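Local coordinates for protein putative metal-dependent phosphoesterase (Bifidobacterium adolescentis, PDB 3O0F) that hydrolyses phosphoesters as a metal-dependent enzyme of the PHP family, holding iron, zinc and AMP in its active site, at residues A78-V83 and R212-E217; V118-Q123 and Y176-P181; E35-L40 and I66-L71; A89-P94 and V289-R294. One frame throughout, in Å; residues are numbered along the deposited sequence.

Contact 1: residues A78-V83 and R212-E217; sequences AVDEDV and RLLSDE
V83 and L214 bring the two backbones closest, with their CA atoms 6.7 Å apart. V83 closes a type II' turn that begins at D80, and backbone bonds run both ways between these two residues, D80 N to V83 O and V83 N to D80 O. Facing this turn, R212 to S215 form a stretch of loop that leads into the helix beginning at D216, with S215 as its N-cap.

R212 carries the polar half of the contact. Its CG lies between the backbone N and the carbonyl carbon (chi1 77°), and the chain then runs extended as far as NE. NH2 serves both acids of the turn. E81 OE1 comes to the guanidinium edge, 3.2 Å from NH2 in a salt bridge, whereas D82 OD1, also 3.2 Å from NH2, arrives obliquely in a salt bridge whose hydrogen bond is weak. Each carboxylate plane is turned 50° from the guanidinium. V83 CG2 covers one face of the group, 3.7 Å from CZ and off toward its rim. NH1 turns the other way, to Q218 OE1 and weakly to L213 O. A methionine in place of R212 would probably leave E81 and D82 without their shared positive mate and Q218 OE1 with one donor fewer. Beside this network L214 CD2 packs 3.9 Å from D80 CB and 4.1 Å from V83 CG1, while D80 OD2 is hydrogen-bonded to T185 OG1.

The arrangement is a two-residue beta hairpin, joining strands 70-80 and 83-90, whose tip is held by a salt-bridge network to the loop before helix 216-225.

Contact 2: residues V118-Q123 and Y176-P181; sequences VERLSQ and YYIPTP
L121 and Y176 make the aromatic part of the contact, a CH-pi interaction. L121 CD2 stands over one face of the Y176 ring, 3.5 Å from its centroid and 21° off the normal. It is displaced toward the CB end, so CD2 comes within 3.3 Å of Y176 CG, a tight approach. The ring has its CG anti to the carbonyl carbon (chi1 -52°), which lays it along the helix; its CD1 lies 4.1 Å from R120 CB, and its hydroxyl is bonded to D124 OD2.

The second kind is apolar against charged. R120 runs out extended to NE and sets its guanidinium flat over the end of I178, with I178 CD1 above the centre of the group, 3.7 Å from CZ. I178 CG1 lies over the same face, 3.6 Å from NH1.

Together these contacts lay the loop that precedes helix 185-194 along the long helix 97-124, which also carries the AMP-binding R110 and R113. R113 NH1 donates to the backbone oxygen of I178, and the neighbouring Y177 turns away from 118-123 toward R113 and R146, which also binds AMP. The loop thus runs from the far part of this helix toward the nucleotide pocket.

The 118-123 segment also has side-chain bonds of its own. E119 O is gripped by two side chains, S122 OG at 2.8 Å and Q123 NE2 at 3.0 Å, which reach it from opposite faces of its carbonyl plane. The Q123 bond is fairly straight, 160° at the hydrogen, and E119 O lies near the plane of that amide.

Contact 3: residues E35-L40 and I66-L71; sequences EQARKL and IGLPLL. With EDO (1,2-ethanediol), chain G.
Beside the packing of A37 on L68, Q36 OE1 accepts a hydrogen bond from O2 of a bound 1,2-ethanediol at 3.0 Å. The diol, probably from the crystallisation liquor, is also held by L271 N and W262 NE1. Q36 faces away from 66-71; the next residue turns inward, and A37 CB meets L68 CD2 at 3.6 Å. L68 has its CG anti to the backbone N (chi1 -178°), which carries CD2 up against the helix, 3.8 Å from R38 N as well.

The two segments belong to successive beta-alpha units of the PHP fold: helix 30-39 leads on to strand 44-47, and helix 56-66 to strand 70-80, its parallel neighbour. V45 of the intervening strand touches both A37 and L68. G67, with positive phi, turns the chain out of the second helix.

R38 and I66 pass each other in opposite directions. The methylene CD of R38 rests 3.7 Å from I66 CG2 and 3.6 Å from I66 O, and its NH1 lies 3.3 Å from G67 O. At the other end of I66, CD1 reaches the backbone of the preceding turn, 3.9 Å from E35 N.

Contact 4: residues A89-P94 and V289-R294; sequences AFQYDP and VDLIGR
Q91 and L291 both have CG anti to the carbonyl carbon, with chi1 of -62° and -65°; Q91 then bends at chi2 (-68°), which carries its amide toward 289-291. This is where strand 83-90 of the PHP sheet runs out and meets the C-terminal tail that follows helix 278-287. The backbone leaves strand geometry at Q91, and its oxygen receives a direct hydrogen bond from V289 N, 2.8 Å long and nearly straight. V289 CG2 packs beside this bond, 3.9 Å from D93 N.

The Q91 amide is fixed at both ends. OE1 takes L72 N of the neighbouring strand, and NE2 donates to two waters, each 3.0 Å away. One of these gives its own proton to V289 O at 2.7 Å, while the other accepts from L291 N, so the amide is tied to the tail through solvent on two routes.

L291 supplies the apolar part. Both methyls lie against the 92-94 backbone: CD1 is 3.7 Å from Y92 O, and CD2 is 3.7 Å from P94 CD. W56 touches both P94 and L291, and L72 also lies against L291. Replacing L291 by an alanine would probably open a gap beside P94 and W56, with V289 left as the main apolar contact.

L291 also begins a type II turn ending at R294, closed by the bond from R294 N to L291 O. Overlapping its start is an Asx turn, in which D290 OD1 accepts I292 N at 3.1 Å, nearly along the C-O axis.

In the fold
From the N terminus, contact 3 closes first, joining helix 30-39 to the entry of strand 70-80 before any other contact opens. Contact 1 then opens at the far end of that strand and contact 4 at the end of strand 83-90. Contact 2 opens and closes within both of their loops, tying helix 97-124 to the loop before helix 185-194. Contact 1 closes at 212-217, and contact 4 only at the C-terminal tail, so these two cross. Contacts 3 and 4 touch where L71 packs on F90 and Q91. Contacts 1 and 3 use opposite ends of strand 70-80, about 34 Å apart between centres.

Contact 1: residues A78-V83 and R212-E217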
loop_
_atom_site.group_PDB
_atom_site.type_symbol
_atom_site.label_atom_id
_atom_site.label_comp_id
_atom_site.label_asym_id
_atom_site.label_seq_id
_atom_site.Cartn_x
_atom_site.Cartn_y
_atom_site.Cartn_z
ATOM N N ALA A 78 4.733 -5.497 -6.445
ATOM C CA ALA A 78 5.231 -5.729 -7.762
ATOM C C ALA A 78 6.767 -5.638 -7.788
ATOM O O ALA A 78 7.390 -5.272 -6.791
ATOM C CB ALA A 78 4.577 -4.747 -8.779
ATOM N N VAL A 79 7.351 -6.016 -8.919
ATOM C CA VAL A 79 8.796 -5.942 -9.114
ATOM C C VAL A 79 9.128 -5.471 -10.519
ATOM O O VAL A 79 8.430 -5.809 -11.471
ATOM C CB VAL A 79 9.500 -7.320 -8.855
ATOM C CG1 VAL A 79 8.869 -8.432 -9.696
ATOM C CG2 VAL A 79 10.983 -7.214 -9.166
ATOM N N ASP A 80 10.212 -4.707 -10.645
ATOM C CA ASP A 80 10.720 -4.262 -11.939
ATOM C C ASP A 80 12.248 -4.462 -12.059
ATOM O O ASP A 80 13.045 -3.757 -11.428
ATOM C CB ASP A 80 10.336 -2.802 -12.156
ATOM C CG ASP A 80 10.436 -2.392 -13.600
ATOM O OD1 ASP A 80 11.404 -2.837 -14.252
ATOM O OD2 ASP A 80 9.582 -1.597 -14.067
ATOM N N GLU A 81 12.662 -5.425 -12.882
ATOM C CA GLU A 81 14.061 -5.877 -12.877
ATOM C C GLU A 81 14.383 -6.223 -11.432
ATOM O O GLU A 81 13.672 -7.027 -10.869
ATOM C CB GLU A 81 14.990 -4.841 -13.521
ATOM C CG GLU A 81 14.643 -4.616 -15.038
ATOM C CD GLU A 81 15.080 -3.243 -15.601
ATOM O OE1 GLU A 81 15.908 -2.542 -14.954
ATOM O OE2 GLU A 81 14.573 -2.859 -16.692
ATOM N N ASP A 82 15.384 -5.632 -10.793
ATOM C CA ASP A 82 15.665 -6.020 -9.388
ATOM C C ASP A 82 15.037 -5.093 -8.321
ATOM O O ASP A 82 15.421 -5.149 -7.150
ATOM C CB ASP A 82 17.188 -6.154 -9.154
ATOM C CG ASP A 82 17.948 -4.847 -9.417
ATOM O OD1 ASP A 82 17.563 -4.092 -10.350
ATOM O OD2 ASP A 82 18.934 -4.577 -8.693
ATOM N N VAL A 83 14.080 -4.253 -8.710
ATOM C CA VAL A 83 13.570 -3.216 -7.831
ATOM C C VAL A 83 12.169 -3.613 -7.328
ATOM O O VAL A 83 11.278 -3.865 -8.128
ATOM C CB VAL A 83 13.481 -1.837 -8.552
ATOM C CG1 VAL A 83 13.056 -0.749 -7.586
ATOM C CG2 VAL A 83 14.798 -1.453 -9.272
ATOM N N ARG A 212 18.585 0.224 -5.146
ATOM C CA ARG A 212 18.499 1.319 -6.111
ATOM C C ARG A 212 17.034 1.626 -6.421
ATOM O O ARG A 212 16.206 0.731 -6.421
ATOM C CB ARG A 212 19.308 1.036 -7.387
ATOM C CG ARG A 212 18.647 0.070 -8.375
ATOM C CD ARG A 212 19.435 -0.028 -9.664
ATOM N NE ARG A 212 18.766 -0.904 -10.623
ATOM C CZ ARG A 212 17.692 -0.578 -11.357
ATOM N NH1 ARG A 212 17.100 0.619 -11.243
ATOM N NH2 ARG A 212 17.178 -1.478 -12.203
ATOM N N LEU A 213 16.745 2.907 -6.641
ATOM C CA LEU A 213 15.438 3.372 -7.093
ATOM C C LEU A 213 15.178 2.998 -8.559
ATOM O O LEU A 213 16.086 2.689 -9.342
ATOM C CB LEU A 213 15.340 4.884 -6.942
ATOM C CG LEU A 213 15.662 5.477 -5.574
ATOM C CD1 LEU A 213 15.638 7.008 -5.662
ATOM C CD2 LEU A 213 14.658 4.956 -4.508
ATOM N N LEU A 214 13.912 2.995 -8.924
ATOM C CA LEU A 214 13.534 2.979 -10.326
ATOM C C LEU A 214 14.240 4.090 -11.054
ATOM O O LEU A 214 14.316 5.245 -10.562
ATOM C CB LEU A 214 12.016 3.184 -10.493
ATOM C CG LEU A 214 11.137 2.023 -10.062
ATOM C CD1 LEU A 214 9.667 2.473 -10.084
ATOM C CD2 LEU A 214 11.367 0.790 -10.940
ATOM N N SER A 215 14.742 3.761 -12.239
ATOM C CA SER A 215 15.350 4.751 -13.077
ATOM C C SER A 215 14.296 5.472 -13.928
ATOM O O SER A 215 13.161 5.024 -14.055
ATOM C CB SER A 215 16.338 4.086 -13.983
ATOM O OG SER A 215 15.650 3.297 -14.911
ATOM N N ASP A 216 14.695 6.576 -14.543
ATOM C CA ASP A 216 13.829 7.294 -15.490
ATOM C C ASP A 216 13.347 6.397 -16.629
ATOM O O ASP A 216 12.201 6.529 -17.065
ATOM C CB ASP A 216 14.552 8.486 -16.132
ATOM C CG ASP A 216 14.915 9.603 -15.108
ATOM O OD1 ASP A 216 14.616 9.445 -13.909
ATOM O OD2 ASP A 216 15.472 10.650 -15.519
ATOM N N GLU A 217 14.240 5.560 -17.152
ATOM C CA GLU A 217 13.895 4.604 -18.221
ATOM C C GLU A 217 12.811 3.614 -17.776
ATOM O O GLU A 217 11.884 3.361 -18.524
ATOM C CB GLU A 217 15.151 3.862 -18.782
ATOM C CG GLU A 217 16.072 4.802 -19.593
ATOM C CD GLU A 217 17.035 4.155 -20.659
ATOM O OE1 GLU A 217 18.125 3.613 -20.312
ATOM O OE2 GLU A 217 16.728 4.296 -21.869
#

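Contact 2: residues V118-Q123 and Y176-P181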
loop_
_atom_site.group_PDB
_atom_site.type_symbol
_atom_site.label_atom_id
_atom_site.label_comp_id
_atom_site.label_asym_id
_atom_site.label_seq_id
_atom_site.Cartn_x
_atom_site.Cartn_y
_atom_site.Cartn_z
ATOM N N VAL A 118 8.718 -17.905 9.215
ATOM C CA VAL A 118 8.458 -18.177 10.621
ATOM C C VAL A 118 9.103 -19.536 11.002
ATOM O O VAL A 118 9.639 -19.685 12.091
ATOM C CB VAL A 118 6.946 -18.099 10.956
ATOM C CG1 VAL A 118 6.712 -18.420 12.414
ATOM C CG2 VAL A 118 6.402 -16.715 10.654
ATOM N N GLU A 119 9.099 -20.509 10.083
ATOM C CA GLU A 119 9.694 -21.817 10.381
ATOM C C GLU A 119 11.168 -21.583 10.764
ATOM O O GLU A 119 11.632 -22.137 11.753
ATOM C CB GLU A 119 9.569 -22.798 9.190
ATOM C CG GLU A 119 9.709 -24.288 9.582
ATOM N N ARG A 120 11.873 -20.723 10.011
ATOM C CA ARG A 120 13.302 -20.450 10.253
ATOM C C ARG A 120 13.487 -19.636 11.524
ATOM O O ARG A 120 14.308 -19.963 12.385
ATOM C CB ARG A 120 13.908 -19.653 9.087
ATOM C CG ARG A 120 13.944 -20.376 7.753
ATOM C CD ARG A 120 14.447 -19.428 6.679
ATOM N NE ARG A 120 14.568 -20.041 5.357
ATOM C CZ ARG A 120 15.143 -19.436 4.319
ATOM N NH1 ARG A 120 15.650 -18.204 4.447
ATOM N NH2 ARG A 120 15.212 -20.061 3.149
ATOM N N LEU A 121 12.717 -18.559 11.639
ATOM C CA LEU A 121 12.768 -17.695 12.829
ATOM C C LEU A 121 12.512 -18.485 14.123
ATOM O O LEU A 121 13.099 -18.201 15.160
ATOM C CB LEU A 121 11.748 -16.555 12.698
ATOM C CG LEU A 121 12.150 -15.424 11.732
ATOM C CD1 LEU A 121 10.931 -14.622 11.278
ATOM C CD2 LEU A 121 13.201 -14.485 12.325
ATOM N N SER A 122 11.631 -19.474 14.074
ATOM C CA SER A 122 11.268 -20.208 15.295
ATOM C C SER A 122 12.391 -21.065 15.858
ATOM O O SER A 122 12.313 -21.478 17.016
ATOM C CB SER A 122 10.061 -21.105 15.056
ATOM O OG SER A 122 10.410 -22.225 14.285
ATOM N N GLN A 123 13.405 -21.364 15.037
ATOM C CA GLN A 123 14.612 -22.053 15.516
ATOM C C GLN A 123 15.357 -21.159 16.478
ATOM O O GLN A 123 16.000 -21.645 17.363
ATOM C CB GLN A 123 15.582 -22.382 14.375
ATOM C CG GLN A 123 14.968 -23.103 13.187
ATOM C CD GLN A 123 14.211 -24.345 13.594
ATOM O OE1 GLN A 123 14.706 -25.154 14.372
ATOM N NE2 GLN A 123 12.997 -24.496 13.075
ATOM N N TYR A 176 17.022 -14.655 7.710
ATOM C CA TYR A 176 15.674 -15.229 7.753
ATOM C C TYR A 176 14.821 -14.744 6.580
ATOM O O TYR A 176 13.864 -15.406 6.188
ATOM C CB TYR A 176 14.979 -14.841 9.055
ATOM C CG TYR A 176 15.777 -15.144 10.311
ATOM C CD1 TYR A 176 15.907 -16.451 10.773
ATOM C CD2 TYR A 176 16.390 -14.116 11.042
ATOM C CE1 TYR A 176 16.644 -16.736 11.937
ATOM C CE2 TYR A 176 17.123 -14.387 12.201
ATOM C CZ TYR A 176 17.249 -15.699 12.642
ATOM O OH TYR A 176 17.981 -15.985 13.787
ATOM N N TYR A 177 15.156 -13.579 6.039
ATOM C CA TYR A 177 14.368 -12.986 4.954
ATOM C C TYR A 177 14.216 -13.895 3.734
ATOM O O TYR A 177 15.187 -14.470 3.262
ATOM C CB TYR A 177 14.985 -11.660 4.526
ATOM C CG TYR A 177 14.219 -10.975 3.430
ATOM C CD1 TYR A 177 12.970 -10.422 3.695
ATOM C CD2 TYR A 177 14.729 -10.875 2.126
ATOM C CE1 TYR A 177 12.251 -9.786 2.726
ATOM C CE2 TYR A 177 13.998 -10.228 1.120
ATOM C CZ TYR A 177 12.747 -9.698 1.437
ATOM O OH TYR A 177 11.973 -9.055 0.502
ATOM N N ILE A 178 12.984 -14.024 3.238
ATOM C CA ILE A 178 12.702 -14.587 1.903
ATOM C C ILE A 178 11.890 -13.562 1.070
ATOM O O ILE A 178 10.999 -12.922 1.603
ATOM C CB ILE A 178 11.908 -15.894 2.008
ATOM C CG1 ILE A 178 12.602 -16.876 2.966
ATOM C CG2 ILE A 178 11.723 -16.502 0.620
ATOM C CD1 ILE A 178 11.853 -18.177 3.188
ATOM N N PRO A 179 12.240 -13.358 -0.217
ATOM C CA PRO A 179 11.409 -12.450 -1.013
ATOM C C PRO A 179 10.095 -13.126 -1.441
ATOM O O PRO A 179 10.049 -14.363 -1.617
ATOM C CB PRO A 179 12.304 -12.115 -2.232
ATOM C CG PRO A 179 13.244 -13.223 -2.352
ATOM C CD PRO A 179 13.386 -13.881 -0.985
ATOM N N THR A 180 9.041 -12.346 -1.598
ATOM C CA THR A 180 7.788 -12.905 -2.118
ATOM C C THR A 180 7.800 -12.892 -3.653
ATOM O O THR A 180 8.054 -11.843 -4.240
ATOM C CB THR A 180 6.537 -12.119 -1.662
ATOM O OG1 THR A 180 6.492 -12.039 -0.238
ATOM C CG2 THR A 180 5.281 -12.830 -2.147
ATOM N N PRO A 181 7.487 -14.037 -4.302
ATOM C CA PRO A 181 7.284 -13.996 -5.774
ATOM C C PRO A 181 6.191 -12.944 -6.112
ATOM O O PRO A 181 5.115 -12.956 -5.498
ATOM C CB PRO A 181 6.807 -15.408 -6.121
ATOM C CG PRO A 181 7.281 -16.271 -4.949
ATOM C CD PRO A 181 7.220 -15.376 -3.743
#

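Contact 3: residues E35-L40 and I66-L71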
loop_
_atom_site.group_PDB
_atom_site.type_symbol
_atom_site.label_atom_id
_atom_site.label_comp_id
_atom_site.label_asym_id
_atom_site.label_seq_id
_atom_site.Cartn_x
_atom_site.Cartn_y
_atom_site.Cartn_z
ATOM N N GLU A 35 -13.724 7.443 10.384
ATOM C CA GLU A 35 -14.062 8.279 11.536
ATOM C C GLU A 35 -12.921 9.240 11.863
ATOM O O GLU A 35 -13.138 10.428 12.046
ATOM C CB GLU A 35 -14.312 7.394 12.770
ATOM C CG GLU A 35 -14.395 8.181 14.107
ATOM C CD GLU A 35 -13.532 7.585 15.240
ATOM O OE1 GLU A 35 -12.843 6.557 15.049
ATOM O OE2 GLU A 35 -13.532 8.156 16.335
ATOM N N GLN A 36 -11.708 8.712 11.926
ATOM C CA GLN A 36 -10.544 9.547 12.242
ATOM C C GLN A 36 -10.214 10.544 11.124
ATOM O O GLN A 36 -9.936 11.702 11.408
ATOM C CB GLN A 36 -9.336 8.700 12.584
ATOM C CG GLN A 36 -9.521 7.935 13.928
ATOM C CD GLN A 36 -8.236 7.186 14.344
ATOM O OE1 GLN A 36 -7.296 7.075 13.565
ATOM N NE2 GLN A 36 -8.198 6.698 15.591
ATOM N N ALA A 37 -10.284 10.106 9.874
ATOM C CA ALA A 37 -10.023 10.992 8.751
ATOM C C ALA A 37 -10.976 12.198 8.764
ATOM O O ALA A 37 -10.551 13.320 8.526
ATOM C CB ALA A 37 -10.109 10.225 7.400
ATOM N N ARG A 38 -12.262 11.971 9.047
ATOM C CA ARG A 38 -13.200 13.073 9.171
ATOM C C ARG A 38 -12.844 14.015 10.297
ATOM O O ARG A 38 -12.803 15.263 10.102
ATOM C CB ARG A 38 -14.639 12.585 9.337
ATOM C CG ARG A 38 -15.661 13.726 9.045
ATOM C CD ARG A 38 -17.115 13.284 9.214
ATOM N NE ARG A 38 -17.977 14.422 9.560
ATOM C CZ ARG A 38 -18.331 15.387 8.717
ATOM N NH1 ARG A 38 -17.920 15.368 7.455
ATOM N NH2 ARG A 38 -19.099 16.381 9.135
ATOM N N LYS A 39 -12.568 13.432 11.468
ATOM C CA LYS A 39 -12.163 14.202 12.673
ATOM C C LYS A 39 -10.925 15.070 12.456
ATOM O O LYS A 39 -10.810 16.139 13.021
ATOM C CB LYS A 39 -11.965 13.270 13.876
ATOM C CG LYS A 39 -13.282 12.832 14.473
ATOM C CD LYS A 39 -13.067 11.723 15.488
ATOM C CE LYS A 39 -14.357 11.322 16.135
ATOM N NZ LYS A 39 -14.105 10.396 17.312
ATOM N N LEU A 40 -10.045 14.657 11.569
ATOM C CA LEU A 40 -8.818 15.407 11.291
ATOM C C LEU A 40 -9.043 16.470 10.225
ATOM O O LEU A 40 -8.127 17.153 9.849
ATOM C CB LEU A 40 -7.722 14.455 10.847
ATOM C CG LEU A 40 -7.256 13.491 11.919
ATOM C CD1 LEU A 40 -6.189 12.526 11.392
ATOM C CD2 LEU A 40 -6.723 14.239 13.116
ATOM N N ILE A 66 -20.705 7.738 8.138
ATOM C CA ILE A 66 -20.001 8.872 8.770
ATOM C C ILE A 66 -20.054 10.133 7.909
ATOM O O ILE A 66 -19.944 11.242 8.425
ATOM C CB ILE A 66 -18.545 8.437 9.139
ATOM C CG1 ILE A 66 -18.617 7.403 10.275
ATOM C CG2 ILE A 66 -17.651 9.604 9.511
ATOM C CD1 ILE A 66 -17.464 6.392 10.264
ATOM N N GLY A 67 -20.235 9.981 6.596
ATOM C CA GLY A 67 -20.347 11.136 5.697
ATOM C C GLY A 67 -18.969 11.676 5.313
ATOM O O GLY A 67 -18.692 12.863 5.467
ATOM N N LEU A 68 -18.082 10.803 4.847
ATOM C CA LEU A 68 -16.801 11.231 4.338
ATOM C C LEU A 68 -16.570 10.497 3.045
ATOM O O LEU A 68 -16.583 9.263 3.035
ATOM C CB LEU A 68 -15.667 10.922 5.312
ATOM C CG LEU A 68 -14.287 11.396 4.865
ATOM C CD1 LEU A 68 -14.136 12.891 5.076
ATOM C CD2 LEU A 68 -13.253 10.616 5.638
ATOM N N PRO A 69 -16.340 11.246 1.976
ATOM C CA PRO A 69 -15.991 10.699 0.669
ATOM C C PRO A 69 -14.832 9.722 0.771
ATOM O O PRO A 69 -13.846 9.987 1.477
ATOM C CB PRO A 69 -15.550 11.940 -0.120
ATOM C CG PRO A 69 -16.200 13.081 0.560
ATOM C CD PRO A 69 -16.311 12.717 1.983
ATOM N N LEU A 70 -14.912 8.662 -0.021
ATOM C CA LEU A 70 -13.966 7.551 0.011
ATOM C C LEU A 70 -13.481 7.170 -1.379
ATOM O O LEU A 70 -14.285 7.039 -2.296
ATOM C CB LEU A 70 -14.687 6.366 0.599
ATOM C CG LEU A 70 -13.943 5.048 0.660
ATOM C CD1 LEU A 70 -12.870 5.189 1.732
ATOM C CD2 LEU A 70 -14.901 3.939 0.993
ATOM N N LEU A 71 -12.178 6.932 -1.536
ATOM C CA LEU A 71 -11.637 6.290 -2.736
ATOM C C LEU A 71 -11.331 4.831 -2.417
ATOM O O LEU A 71 -10.806 4.502 -1.329
ATOM C CB LEU A 71 -10.377 7.076 -3.195
ATOM C CG LEU A 71 -9.920 7.408 -4.594
ATOM C CD1 LEU A 71 -11.010 8.125 -5.373
ATOM C CD2 LEU A 71 -8.605 8.259 -4.512
HETATM C C1 EDO G . -3.721 9.149 13.447
HETATM O O1 EDO G . -2.383 8.878 12.908
HETATM C C2 EDO G . -4.089 8.314 14.673
HETATM O O2 EDO G . -4.435 6.943 14.335
#

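Contact 4: residues A89-P94 and V289-R294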
loop_
_atom_site.group_PDB
_atom_site.type_symbol
_atom_site.label_atom_id
_atom_site.label_comp_id
_atom_site.label_asym_id
_atom_site.label_seq_id
_atom_site.Cartn_x
_atom_site.Cartn_y
_atom_site.Cartn_z
ATOM N N ALA A 89 -3.560 1.299 -6.807
ATOM C CA ALA A 89 -4.590 1.065 -7.824
ATOM C C ALA A 89 -5.896 1.536 -7.261
ATOM O O ALA A 89 -6.300 1.090 -6.196
ATOM C CB ALA A 89 -4.695 -0.400 -8.153
ATOM N N PHE A 90 -6.531 2.482 -7.930
ATOM C CA PHE A 90 -7.776 3.034 -7.407
ATOM C C PHE A 90 -8.923 2.856 -8.413
ATOM O O PHE A 90 -8.719 2.933 -9.642
ATOM C CB PHE A 90 -7.633 4.529 -7.147
ATOM C CG PHE A 90 -6.604 4.867 -6.111
ATOM C CD1 PHE A 90 -6.879 4.671 -4.759
ATOM C CD2 PHE A 90 -5.374 5.360 -6.488
ATOM C CE1 PHE A 90 -5.897 4.948 -3.789
ATOM C CE2 PHE A 90 -4.410 5.692 -5.532
ATOM C CZ PHE A 90 -4.680 5.469 -4.191
ATOM N N GLN A 91 -10.114 2.707 -7.855
ATOM C CA GLN A 91 -11.371 2.792 -8.614
ATOM C C GLN A 91 -11.409 1.871 -9.814
ATOM O O GLN A 91 -11.705 2.289 -10.938
ATOM C CB GLN A 91 -11.654 4.257 -9.007
ATOM C CG GLN A 91 -11.824 5.183 -7.757
ATOM C CD GLN A 91 -13.084 4.883 -6.953
ATOM O OE1 GLN A 91 -13.014 4.567 -5.763
ATOM N NE2 GLN A 91 -14.254 5.000 -7.603
ATOM N N TYR A 92 -11.104 0.605 -9.573
ATOM C CA TYR A 92 -11.172 -0.430 -10.617
ATOM C C TYR A 92 -12.282 -1.410 -10.281
ATOM O O TYR A 92 -12.751 -1.458 -9.138
ATOM C CB TYR A 92 -9.838 -1.144 -10.761
ATOM C CG TYR A 92 -9.381 -1.835 -9.531
ATOM C CD1 TYR A 92 -9.741 -3.140 -9.274
ATOM C CD2 TYR A 92 -8.575 -1.179 -8.613
ATOM C CE1 TYR A 92 -9.312 -3.786 -8.146
ATOM C CE2 TYR A 92 -8.145 -1.807 -7.459
ATOM C CZ TYR A 92 -8.501 -3.105 -7.234
ATOM O OH TYR A 92 -8.075 -3.720 -6.094
ATOM N N ASP A 93 -12.705 -2.200 -11.262
ATOM C CA ASP A 93 -13.743 -3.219 -11.030
ATOM C C ASP A 93 -13.241 -4.361 -10.148
ATOM O O ASP A 93 -12.402 -5.150 -10.567
ATOM C CB ASP A 93 -14.258 -3.747 -12.362
ATOM C CG ASP A 93 -15.195 -4.928 -12.221
ATOM O OD1 ASP A 93 -15.623 -5.280 -11.073
ATOM O OD2 ASP A 93 -15.445 -5.542 -13.293
ATOM N N PRO A 94 -13.745 -4.463 -8.912
ATOM C CA PRO A 94 -13.188 -5.495 -8.010
ATOM C C PRO A 94 -13.471 -6.940 -8.430
ATOM O O PRO A 94 -12.769 -7.840 -8.016
ATOM C CB PRO A 94 -13.833 -5.167 -6.664
ATOM C CG PRO A 94 -15.127 -4.545 -7.005
ATOM C CD PRO A 94 -14.856 -3.730 -8.270
ATOM N N VAL A 289 -13.527 3.587 -12.635
ATOM C CA VAL A 289 -14.802 2.954 -12.785
ATOM C C VAL A 289 -15.797 3.602 -11.793
ATOM O O VAL A 289 -15.428 3.980 -10.666
ATOM C CB VAL A 289 -14.648 1.436 -12.452
ATOM C CG1 VAL A 289 -15.987 0.742 -12.335
ATOM C CG2 VAL A 289 -13.760 0.741 -13.542
ATOM N N ASP A 290 -17.040 3.724 -12.223
ATOM C CA ASP A 290 -18.121 4.206 -11.356
ATOM C C ASP A 290 -18.565 3.051 -10.479
ATOM O O ASP A 290 -19.252 2.152 -10.944
ATOM C CB ASP A 290 -19.258 4.713 -12.236
ATOM C CG ASP A 290 -20.447 5.301 -11.446
ATOM O OD1 ASP A 290 -20.624 5.039 -10.222
ATOM O OD2 ASP A 290 -21.212 6.053 -12.092
ATOM N N LEU A 291 -18.145 3.055 -9.223
ATOM C CA LEU A 291 -18.489 1.964 -8.283
ATOM C C LEU A 291 -19.695 2.305 -7.400
ATOM O O LEU A 291 -20.065 1.514 -6.538
ATOM C CB LEU A 291 -17.275 1.628 -7.386
ATOM C CG LEU A 291 -16.064 1.039 -8.148
ATOM C CD1 LEU A 291 -14.803 0.990 -7.281
ATOM C CD2 LEU A 291 -16.381 -0.351 -8.747
ATOM N N ILE A 292 -20.271 3.490 -7.608
ATOM C CA ILE A 292 -21.446 3.970 -6.854
ATOM C C ILE A 292 -22.619 3.037 -7.097
ATOM O O ILE A 292 -23.126 2.965 -8.207
ATOM C CB ILE A 292 -21.822 5.415 -7.276
ATOM C CG1 ILE A 292 -20.748 6.390 -6.778
ATOM C CG2 ILE A 292 -23.220 5.808 -6.756
ATOM C CD1 ILE A 292 -20.713 7.655 -7.505
ATOM N N GLY A 293 -23.017 2.314 -6.056
ATOM C CA GLY A 293 -24.009 1.250 -6.174
ATOM C C GLY A 293 -23.478 -0.174 -6.020
ATOM O O GLY A 293 -24.254 -1.057 -5.651
ATOM N N ARG A 294 -22.176 -0.401 -6.276
ATOM C CA ARG A 294 -21.608 -1.763 -6.459
ATOM C C ARG A 294 -20.631 -2.242 -5.368
ATOM O O ARG A 294 -20.465 -1.615 -4.310
ATOM C CB ARG A 294 -20.901 -1.852 -7.824
HETATM O O HOH W 1 -14.538 6.516 -10.190
HETATM O O HOH W 2 -17.198 5.121 -7.202
#